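Local coordinates for hypothetical protein PH1948 (Pyrococcus horikoshii, PDB 1WY7) that probably methylates RNA with S-adenosylmethionine as the methyl donor, and binds the by-product S-adenosyl-L-homocysteine, at residues I115-P120 against V143-H148; V169-T174 against I197-K202. All coordinates share one frame; numbering follows the deposited sequence.

Overall arrangement
Both contacts lie in one mixed seven-stranded sheet, their centres about 9 Å apart. Contact 1 comes first along the chain and joins strands 115-118 and 143-149 in parallel near the centre of the molecule; contact 2 follows, pairing strands 167-179 and 191-202 in an antiparallel hairpin at the sheet's border. Strand 191-202 lies directly beside strand 143-149, so the four run 115-118, 143-149, 191-202, 167-179 across the sheet. Probable hydrogen bonds from Phe200 N to Val144 O and from Tyr198 N to Ser146 O close this seam. Contact 1 ends at the S-adenosyl-L-homocysteine pocket through Asn119, whereas contact 2 lies farther off and completes the sheet of the methyltransferase fold.

Contact 1: residues I115-P120 against V143-H148; sequences IVIMNP and VVYSIH
Tyr145 lies with one edge of its ring against residues 115 and 116. Its CD2 meets the CG2 branch of Ile115 at 4.0 Å, and Val116 O sits near the ring plane at the same edge. CG is anti to the carbonyl carbon (chi1 -71°), which swings the ring back along Ile115 rather than forward over Ile117. Leu38, Leu41 and Ala42 of helix 32-44 pack around it, while its hydroxyl bonds Asp47 and Arg199. The backbone of Tyr145 grips the neighbouring strand at both ends: its N donates to Val116 O (2.8 Å), and its O receives Met118 N (2.9 Å). A third bond, Val116 N to Val143 O at 3.1 Å, fixes the register of strands only 2° from parallel.

Such pairing is the outcome of a right-handed beta-alpha-beta crossover, here through helix 131-140, which packs on the side of the sheet bearing Val116, Met118, Val144 and Ser146. Met118, present as selenomethionine, holds CG between its backbone N and carbonyl carbon (chi1 59°); the extended chain beyond carries the CE methyl across to Ser146 OG, 3.4 Å away. Pro120 presses its CD on the same hydroxyl oxygen at 3.4 Å, and its CG approaches His148 CE1. With an alanine at Pro120 the CG and CD methylenes are gone, which would probably open a gap beside Ser146 and the His148 imidazole and let the backbone after Asn119 turn more freely.

Asn119 and Pro120 begin an Asn-Pro-Pro-Phe sequence, as in the N6-type methyltransferase motif at the end of the fourth strand. Ile147 lies beside the Asn119 amide, its CB 4.1 Å from Asn119 ND2. The amide's polar atoms bond Thr30 and Tyr28, and its side chain lies about 4 Å from the bound S-adenosyl-L-homocysteine.

Contact 2: residues V169-T174 against I197-K202; sequences VTHRLT and IYRFSK
Residues 169-174 and 197-202 run antiparallel, their axes 4.7 Å apart at closest and 175° between their directions. Leu173 and Ile197 form a regular hydrogen-bonded pair, each donating its N to the other's carbonyl. Farther along, the register slips by one: Thr170 and His171 both stand against Arg199, a classic beta bulge. Arg199 O accepts Thr170 N (2.9 Å), and Arg199 N donates to His171 O (3.0 Å).

The bulge brings His171 and Arg199 together at the hydroxyl of Thr170. Arg199 leaves its backbone with CG anti to N (chi1 178°) and stays extended to NE, passing alongside His171 with the guanidinium and imidazole planes 83° apart. Its NH2 gives a fairly straight bond to Thr170 OG1 (2.8 Å), which lies in the guanidinium plane. The same oxygen meets the edge of the imidazole, in plane, and forms a hydrogen bond with His171 ND1 (2.7 Å). Since NE has its own partner in strand 143-149 and NH1 forms a salt bridge with Asp47, partners at all three nitrogens fix how the guanidinium is turned.

On the other side of the sheet, facing helix 152-164, Arg172 sets its CG over one face of Tyr198, 4.2 Å from the ring centroid and offset toward the rim, in a CH-pi contact. The chain then bends, and a water accepts from Arg172 NH2 and donates weakly to Tyr198 OH. Val169 fits in beside both aromatic residues, its CG2 3.6 Å from Phe200 CE1, while Ile158 of the helix packs on Tyr198 and Phe200.

A terminal hairpin of this kind, with the last strand antiparallel and inserted between the fifth and sixth in the order 3-2-1-4-5-7-6, is the hallmark of the Rossmann-like fold of class I S-adenosylmethionine-dependent methyltransferases.

Contact 1: residues I115-P120 against V143-H148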
loop_
_atom_site.group_PDB
_atom_site.type_symbol
_atom_site.label_atom_id
_atom_site.label_comp_id
_atom_site.label_asym_id
_atom_site.label_seq_id
_atom_site.Cartn_x
_atom_site.Cartn_y
_atom_site.Cartn_z
ATOM N N ILE A 115 7.103 -5.133 -8.537
ATOM C CA ILE A 115 6.284 -3.976 -8.196
ATOM C C ILE A 115 6.087 -3.791 -6.692
ATOM O O ILE A 115 6.033 -4.748 -5.928
ATOM C CB ILE A 115 4.841 -4.081 -8.851
ATOM C CG1 ILE A 115 4.867 -3.683 -10.329
ATOM C CG2 ILE A 115 3.857 -3.155 -8.152
ATOM C CD1 ILE A 115 5.367 -4.737 -11.233
ATOM N N VAL A 116 5.984 -2.537 -6.276
ATOM C CA VAL A 116 5.697 -2.241 -4.891
ATOM C C VAL A 116 4.348 -1.514 -4.842
ATOM O O VAL A 116 4.092 -0.618 -5.643
ATOM C CB VAL A 116 6.734 -1.291 -4.231
ATOM C CG1 VAL A 116 6.181 -0.823 -2.907
ATOM C CG2 VAL A 116 8.089 -1.984 -4.023
ATOM N N ILE A 117 3.489 -1.918 -3.915
ATOM C CA ILE A 117 2.224 -1.232 -3.702
ATOM C C ILE A 117 2.228 -0.975 -2.206
ATOM O O ILE A 117 2.696 -1.816 -1.434
ATOM C CB ILE A 117 1.005 -2.089 -4.094
ATOM C CG1 ILE A 117 0.954 -3.374 -3.258
ATOM C CG2 ILE A 117 1.069 -2.390 -5.588
ATOM C CD1 ILE A 117 -0.205 -4.317 -3.638
HETATM N N MSE A 118 1.746 0.190 -1.789
HETATM C CA MSE A 118 1.736 0.492 -0.375
HETATM C C MSE A 118 0.841 1.651 0.034
HETATM O O MSE A 118 0.620 2.595 -0.728
HETATM C CB MSE A 118 3.179 0.761 0.124
HETATM C CG MSE A 118 3.931 1.914 -0.570
HETATM SE SE MSE A 118 5.641 2.117 0.051
HETATM C CE MSE A 118 6.067 3.658 -0.667
ATOM N N ASN A 119 0.326 1.538 1.253
ATOM C CA ASN A 119 -0.498 2.551 1.904
ATOM C C ASN A 119 0.336 2.767 3.169
ATOM O O ASN A 119 -0.041 2.320 4.252
ATOM C CB ASN A 119 -1.875 1.973 2.267
ATOM C CG ASN A 119 -2.775 2.977 2.972
ATOM O OD1 ASN A 119 -3.878 2.640 3.392
ATOM N ND2 ASN A 119 -2.312 4.212 3.102
ATOM N N PRO A 120 1.496 3.435 3.038
ATOM C CA PRO A 120 2.386 3.689 4.175
ATOM C C PRO A 120 1.870 4.744 5.130
ATOM O O PRO A 120 0.955 5.484 4.802
ATOM C CB PRO A 120 3.686 4.112 3.491
ATOM C CG PRO A 120 3.175 4.920 2.320
ATOM C CD PRO A 120 2.007 4.084 1.811
ATOM N N VAL A 143 9.046 0.055 -10.264
ATOM C CA VAL A 143 7.694 0.617 -10.339
ATOM C C VAL A 143 7.069 0.615 -8.943
ATOM O O VAL A 143 6.940 -0.432 -8.309
ATOM C CB VAL A 143 6.773 -0.183 -11.295
ATOM C CG1 VAL A 143 5.373 0.447 -11.298
ATOM C CG2 VAL A 143 7.342 -0.175 -12.715
ATOM N N VAL A 144 6.667 1.791 -8.471
ATOM C CA VAL A 144 6.082 1.932 -7.141
ATOM C C VAL A 144 4.719 2.612 -7.145
ATOM O O VAL A 144 4.532 3.630 -7.818
ATOM C CB VAL A 144 7.013 2.777 -6.221
ATOM C CG1 VAL A 144 6.357 3.005 -4.872
ATOM C CG2 VAL A 144 8.370 2.104 -6.097
ATOM N N TYR A 145 3.773 2.045 -6.392
ATOM C CA TYR A 145 2.432 2.614 -6.249
ATOM C C TYR A 145 2.274 2.919 -4.766
ATOM O O TYR A 145 2.404 2.027 -3.931
ATOM C CB TYR A 145 1.335 1.620 -6.680
ATOM C CG TYR A 145 1.250 1.355 -8.173
ATOM C CD1 TYR A 145 0.399 2.101 -9.001
ATOM C CD2 TYR A 145 2.028 0.360 -8.758
ATOM C CE1 TYR A 145 0.333 1.851 -10.381
ATOM C CE2 TYR A 145 1.977 0.099 -10.122
ATOM C CZ TYR A 145 1.129 0.847 -10.930
ATOM O OH TYR A 145 1.105 0.592 -12.286
ATOM N N SER A 146 1.992 4.173 -4.437
ATOM C CA SER A 146 1.841 4.556 -3.048
ATOM C C SER A 146 0.720 5.551 -2.841
ATOM O O SER A 146 0.184 6.108 -3.795
ATOM C CB SER A 146 3.159 5.140 -2.519
ATOM O OG SER A 146 3.095 5.322 -1.114
ATOM N N ILE A 147 0.358 5.763 -1.581
ATOM C CA ILE A 147 -0.708 6.690 -1.238
ATOM C C ILE A 147 -0.176 7.726 -0.257
ATOM O O ILE A 147 0.552 7.386 0.667
ATOM C CB ILE A 147 -1.906 5.941 -0.607
ATOM C CG1 ILE A 147 -2.462 4.913 -1.605
ATOM C CG2 ILE A 147 -2.985 6.928 -0.206
ATOM C CD1 ILE A 147 -3.630 4.111 -1.079
ATOM N N HIS A 148 -0.544 8.983 -0.459
ATOM C CA HIS A 148 -0.088 10.061 0.411
ATOM C C HIS A 148 -1.130 11.163 0.516
ATOM O O HIS A 148 -2.043 11.251 -0.308
ATOM C CB HIS A 148 1.210 10.652 -0.131
ATOM C CG HIS A 148 2.328 9.663 -0.204
ATOM N ND1 HIS A 148 3.087 9.322 0.896
ATOM C CD2 HIS A 148 2.769 8.889 -1.222
ATOM C CE1 HIS A 148 3.946 8.378 0.556
ATOM N NE2 HIS A 148 3.775 8.095 -0.723
#

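Contact 2: residues V169-T174 against I197-K202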
loop_
_atom_site.group_PDB
_atom_site.type_symbol
_atom_site.label_atom_id
_atom_site.label_comp_id
_atom_site.label_asym_id
_atom_site.label_seq_id
_atom_site.Cartn_x
_atom_site.Cartn_y
_atom_site.Cartn_z
ATOM N N VAL A 169 7.119 10.619 -11.202
ATOM C CA VAL A 169 5.704 10.340 -11.044
ATOM C C VAL A 169 5.098 10.276 -12.447
ATOM O O VAL A 169 5.233 11.229 -13.219
ATOM C CB VAL A 169 5.006 11.468 -10.234
ATOM C CG1 VAL A 169 3.478 11.270 -10.233
ATOM C CG2 VAL A 169 5.537 11.472 -8.814
ATOM N N THR A 170 4.457 9.159 -12.785
ATOM C CA THR A 170 3.820 9.029 -14.099
ATOM C C THR A 170 2.298 9.233 -13.979
ATOM O O THR A 170 1.640 9.678 -14.925
ATOM C CB THR A 170 4.074 7.644 -14.723
ATOM O OG1 THR A 170 3.488 6.636 -13.895
ATOM C CG2 THR A 170 5.565 7.383 -14.859
ATOM N N HIS A 171 1.751 8.905 -12.808
ATOM C CA HIS A 171 0.320 9.054 -12.559
ATOM C C HIS A 171 0.080 9.490 -11.134
ATOM O O HIS A 171 0.826 9.122 -10.226
ATOM C CB HIS A 171 -0.426 7.736 -12.748
ATOM C CG HIS A 171 -0.320 7.158 -14.121
ATOM N ND1 HIS A 171 0.840 6.596 -14.602
ATOM C CD2 HIS A 171 -1.248 6.999 -15.094
ATOM C CE1 HIS A 171 0.621 6.108 -15.813
ATOM N NE2 HIS A 171 -0.640 6.342 -16.133
ATOM N N ARG A 172 -0.968 10.273 -10.936
ATOM C CA ARG A 172 -1.356 10.722 -9.608
ATOM C C ARG A 172 -2.867 10.905 -9.645
ATOM O O ARG A 172 -3.373 11.791 -10.336
ATOM C CB ARG A 172 -0.685 12.051 -9.223
ATOM C CG ARG A 172 -0.978 12.477 -7.770
ATOM C CD ARG A 172 -0.559 13.913 -7.459
ATOM N NE ARG A 172 -1.548 14.878 -7.935
ATOM C CZ ARG A 172 -1.357 16.192 -7.998
ATOM N NH1 ARG A 172 -2.326 16.981 -8.447
ATOM N NH2 ARG A 172 -0.200 16.725 -7.624
ATOM N N LEU A 173 -3.582 10.050 -8.924
ATOM C CA LEU A 173 -5.032 10.128 -8.867
ATOM C C LEU A 173 -5.413 10.655 -7.499
ATOM O O LEU A 173 -4.869 10.218 -6.481
ATOM C CB LEU A 173 -5.667 8.751 -9.084
ATOM C CG LEU A 173 -5.186 7.860 -10.241
ATOM C CD1 LEU A 173 -6.296 6.876 -10.559
ATOM C CD2 LEU A 173 -4.819 8.665 -11.480
ATOM N N THR A 174 -6.350 11.591 -7.469
ATOM C CA THR A 174 -6.777 12.161 -6.206
ATOM C C THR A 174 -8.197 11.729 -5.842
ATOM O O THR A 174 -9.118 11.830 -6.660
ATOM C CB THR A 174 -6.683 13.692 -6.260
ATOM O OG1 THR A 174 -5.382 14.062 -6.737
ATOM C CG2 THR A 174 -6.901 14.296 -4.879
ATOM N N ILE A 197 -2.945 9.023 -5.073
ATOM C CA ILE A 197 -2.450 7.683 -5.318
ATOM C C ILE A 197 -1.387 7.914 -6.394
ATOM O O ILE A 197 -1.692 8.392 -7.494
ATOM C CB ILE A 197 -3.567 6.762 -5.845
ATOM C CG1 ILE A 197 -4.681 6.671 -4.800
ATOM C CG2 ILE A 197 -2.996 5.392 -6.176
ATOM C CD1 ILE A 197 -5.847 5.811 -5.217
ATOM N N TYR A 198 -0.137 7.606 -6.066
ATOM C CA TYR A 198 0.964 7.815 -6.998
ATOM C C TYR A 198 1.465 6.556 -7.660
ATOM O O TYR A 198 1.347 5.464 -7.121
ATOM C CB TYR A 198 2.197 8.410 -6.296
ATOM C CG TYR A 198 2.086 9.813 -5.764
ATOM C CD1 TYR A 198 1.508 10.069 -4.518
ATOM C CD2 TYR A 198 2.622 10.888 -6.477
ATOM C CE1 TYR A 198 1.472 11.369 -3.992
ATOM C CE2 TYR A 198 2.590 12.187 -5.960
ATOM C CZ TYR A 198 2.011 12.414 -4.722
ATOM O OH TYR A 198 1.930 13.695 -4.241
ATOM N N ARG A 199 2.047 6.743 -8.837
ATOM C CA ARG A 199 2.702 5.676 -9.566
ATOM C C ARG A 199 4.054 6.282 -9.925
ATOM O O ARG A 199 4.111 7.279 -10.645
ATOM C CB ARG A 199 1.987 5.304 -10.850
ATOM C CG ARG A 199 2.768 4.207 -11.575
ATOM C CD ARG A 199 2.177 3.797 -12.891
ATOM N NE ARG A 199 2.947 2.690 -13.457
ATOM C CZ ARG A 199 3.997 2.835 -14.259
ATOM N NH1 ARG A 199 4.628 1.755 -14.709
ATOM N NH2 ARG A 199 4.404 4.054 -14.625
ATOM N N PHE A 200 5.125 5.701 -9.398
ATOM C CA PHE A 200 6.486 6.171 -9.649
ATOM C C PHE A 200 7.155 5.168 -10.591
ATOM O O PHE A 200 6.917 3.965 -10.489
ATOM C CB PHE A 200 7.294 6.210 -8.343
ATOM C CG PHE A 200 6.694 7.078 -7.263
ATOM C CD1 PHE A 200 6.977 8.431 -7.203
ATOM C CD2 PHE A 200 5.910 6.517 -6.261
ATOM C CE1 PHE A 200 6.497 9.219 -6.158
ATOM C CE2 PHE A 200 5.427 7.290 -5.213
ATOM C CZ PHE A 200 5.720 8.643 -5.157
ATOM N N SER A 201 7.996 5.660 -11.495
ATOM C CA SER A 201 8.705 4.799 -12.433
ATOM C C SER A 201 10.179 5.214 -12.425
ATOM O O SER A 201 10.483 6.411 -12.455
ATOM C CB SER A 201 8.115 4.971 -13.833
ATOM O OG SER A 201 8.714 4.076 -14.752
ATOM N N LYS A 202 11.092 4.247 -12.382
ATOM C CA LYS A 202 12.523 4.574 -12.358
ATOM C C LYS A 202 12.985 5.224 -13.665
ATOM O O LYS A 202 12.842 4.641 -14.738
ATOM C CB LYS A 202 13.365 3.323 -12.080
ATOM C CG LYS A 202 14.843 3.642 -11.892
ATOM C CD LYS A 202 15.603 2.532 -11.185
ATOM C CE LYS A 202 16.920 3.072 -10.633
ATOM N NZ LYS A 202 17.680 2.062 -9.836
HETATM O O HOH W 1 2.289 15.852 -6.744
#